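Local coordinates for response regulator receiver protein (Sinorhizobium medicae, PDB 2RDM) that is of unknown specific function but, as a CheY-like receiver domain, probably takes up a phosphoryl group on an aspartate in two-component signalling, at residues G66-A70 / P81-I85. The protein carries 1 engineered substitution. Numbering follows the deposited sequence. Where two conformers were deposited one is given.
Sequences GWQVA and PIVYI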
loop_
_atom_site.group_PDB
_atom_site.type_symbol
_atom_site.label_atom_id
_atom_site.label_comp_id
_atom_site.label_asym_id
_atom_site.label_seq_id
_atom_site.Cartn_x
_atom_site.Cartn_y
_atom_site.Cartn_z
ATOM N N GLY A 66 5.273 -26.586 -2.166
ATOM C CA GLY A 66 4.922 -25.472 -1.293
ATOM C C GLY A 66 3.802 -24.585 -1.799
ATOM O O GLY A 66 3.070 -23.980 -0.993
ATOM N N TRP A 67 3.660 -24.501 -3.121
ATOM C CA TRP A 67 2.543 -23.762 -3.723
ATOM C C TRP A 67 1.224 -24.389 -3.287
ATOM O O TRP A 67 0.270 -23.688 -2.916
ATOM C CB TRP A 67 2.618 -23.742 -5.255
ATOM C CG TRP A 67 3.942 -23.310 -5.841
ATOM C CD1 TRP A 67 4.729 -24.026 -6.704
ATOM C CD2 TRP A 67 4.612 -22.066 -5.626
ATOM N NE1 TRP A 67 5.846 -23.296 -7.037
ATOM C CE2 TRP A 67 5.793 -22.086 -6.388
ATOM C CE3 TRP A 67 4.319 -20.923 -4.873
ATOM C CZ2 TRP A 67 6.691 -21.021 -6.403
ATOM C CZ3 TRP A 67 5.214 -19.877 -4.873
ATOM C CH2 TRP A 67 6.390 -19.927 -5.646
ATOM N N GLN A 68 1.203 -25.722 -3.292
ATOM C CA GLN A 68 0.012 -26.455 -2.894
ATOM C C GLN A 68 -0.244 -26.368 -1.392
ATOM O O GLN A 68 -1.409 -26.271 -0.957
ATOM C CB GLN A 68 0.072 -27.904 -3.372
ATOM C CG GLN A 68 -1.252 -28.650 -3.264
ATOM C CD GLN A 68 -2.479 -27.819 -3.654
ATOM O OE1 GLN A 68 -2.543 -27.231 -4.736
ATOM N NE2 GLN A 68 -3.470 -27.800 -2.776
ATOM N N VAL A 69 0.832 -26.338 -0.597
ATOM C CA VAL A 69 0.721 -26.148 0.864
ATOM C C VAL A 69 -0.019 -24.845 1.160
ATOM O O VAL A 69 -0.950 -24.818 1.978
ATOM C CB VAL A 69 2.109 -26.121 1.585
ATOM C CG1 VAL A 69 1.938 -25.796 3.083
ATOM C CG2 VAL A 69 2.808 -27.460 1.444
ATOM N N ALA A 70 0.385 -23.779 0.470
ATOM C CA ALA A 70 -0.219 -22.457 0.691
ATOM C C ALA A 70 -1.706 -22.406 0.309
ATOM O O ALA A 70 -2.504 -21.750 0.989
ATOM C CB ALA A 70 0.582 -21.391 -0.050
ATOM N N PRO A 81 -1.286 -15.740 6.876
ATOM C CA PRO A 81 0.048 -15.294 6.502
ATOM C C PRO A 81 0.842 -16.409 5.806
ATOM O O PRO A 81 0.940 -17.517 6.323
ATOM C CB PRO A 81 0.681 -14.950 7.845
ATOM C CG PRO A 81 -0.495 -14.477 8.667
ATOM C CD PRO A 81 -1.570 -15.460 8.298
ATOM N N ILE A 82 1.380 -16.111 4.635
ATOM C CA ILE A 82 2.102 -17.131 3.876
ATOM C C ILE A 82 3.446 -16.532 3.481
ATOM O O ILE A 82 3.476 -15.486 2.833
ATOM C CB ILE A 82 1.334 -17.548 2.601
ATOM C CG1 ILE A 82 -0.029 -18.170 2.936
ATOM C CG2 ILE A 82 2.192 -18.476 1.713
ATOM C CD1 ILE A 82 0.019 -19.531 3.595
ATOM N N VAL A 83 4.532 -17.163 3.927
ATOM C CA VAL A 83 5.884 -16.813 3.488
ATOM C C VAL A 83 6.486 -18.038 2.820
ATOM O O VAL A 83 6.631 -19.086 3.456
ATOM C CB VAL A 83 6.804 -16.379 4.654
ATOM C CG1 VAL A 83 8.210 -16.021 4.143
ATOM C CG2 VAL A 83 6.215 -15.166 5.418
ATOM N N TYR A 84 6.888 -17.884 1.565
ATOM C CA TYR A 84 7.594 -18.946 0.854
ATOM C C TYR A 84 9.092 -18.771 0.995
ATOM O O TYR A 84 9.593 -17.649 0.995
ATOM C CB TYR A 84 7.262 -18.915 -0.630
ATOM C CG TYR A 84 5.788 -18.999 -1.006
ATOM C CD1 TYR A 84 5.103 -20.220 -0.982
ATOM C CD2 TYR A 84 5.089 -17.855 -1.402
ATOM C CE1 TYR A 84 3.768 -20.296 -1.354
ATOM C CE2 TYR A 84 3.747 -17.918 -1.777
ATOM C CZ TYR A 84 3.088 -19.132 -1.721
ATOM O OH TYR A 84 1.799 -19.206 -2.129
ATOM N N ILE A 85 9.823 -19.886 1.053
ATOM C CA ILE A 85 11.282 -19.864 1.170
ATOM C C ILE A 85 11.869 -20.675 0.017
ATOM O O ILE A 85 11.645 -21.880 -0.050
ATOM C CB ILE A 85 11.765 -20.491 2.508
ATOM C CG1 ILE A 85 11.149 -19.796 3.731
ATOM C CG2 ILE A 85 13.290 -20.534 2.582
ATOM C CD1 ILE A 85 11.341 -18.314 3.825
HETATM O O HOH W 1 0.722 -20.997 -3.617
#
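Trp67 brings the benzene edge of its indole down on one face of the Tyr84 ring, an edge-to-face pair with the six-membered rings' centroids 4.8 Å apart and the planes inclined at 57°. Trp67 CZ3 stands over the centre of the phenol, while its neighbour CE3 reaches the rim, 3.6 Å from Tyr84 CE1. The side chain of Trp67 sets out away from the strand, but with CG anti to the carbonyl carbon (chi1 -51°) the CE3-CZ3 edge of the benzene ring comes back onto the tyrosine. On the opposite face of the tyrosine lies Ile82 CG2, offset toward the rim, so Trp67 and Ile82 sandwich the phenol. Gly66 O sits at the ring's edge, in its plane, 3.8 Å from Tyr84 CE1. Helix 66-76 and strand 82-86 belong to one beta-alpha-beta unit of the CheY-like receiver fold, begun by strand 53-57; here the short helix and strand segments run nearly antiparallel, at 173°, with axes 9.8 Å apart. Ala70, one helical turn on from Gly66, pushes its methyl into the angle between the two strand side chains: CB is 3.3 Å from Tyr84 OH and 3.8 Å from Ile82 CG2. Beyond that methyl, Tyr84 OH donates to a water 2.6 Å away, which donates in turn to Trp67 O. The same hydroxyl accepts from Val98 N, so two bonds grip this buried oxygen, and Trp93 meets the phenol as a further aromatic neighbour.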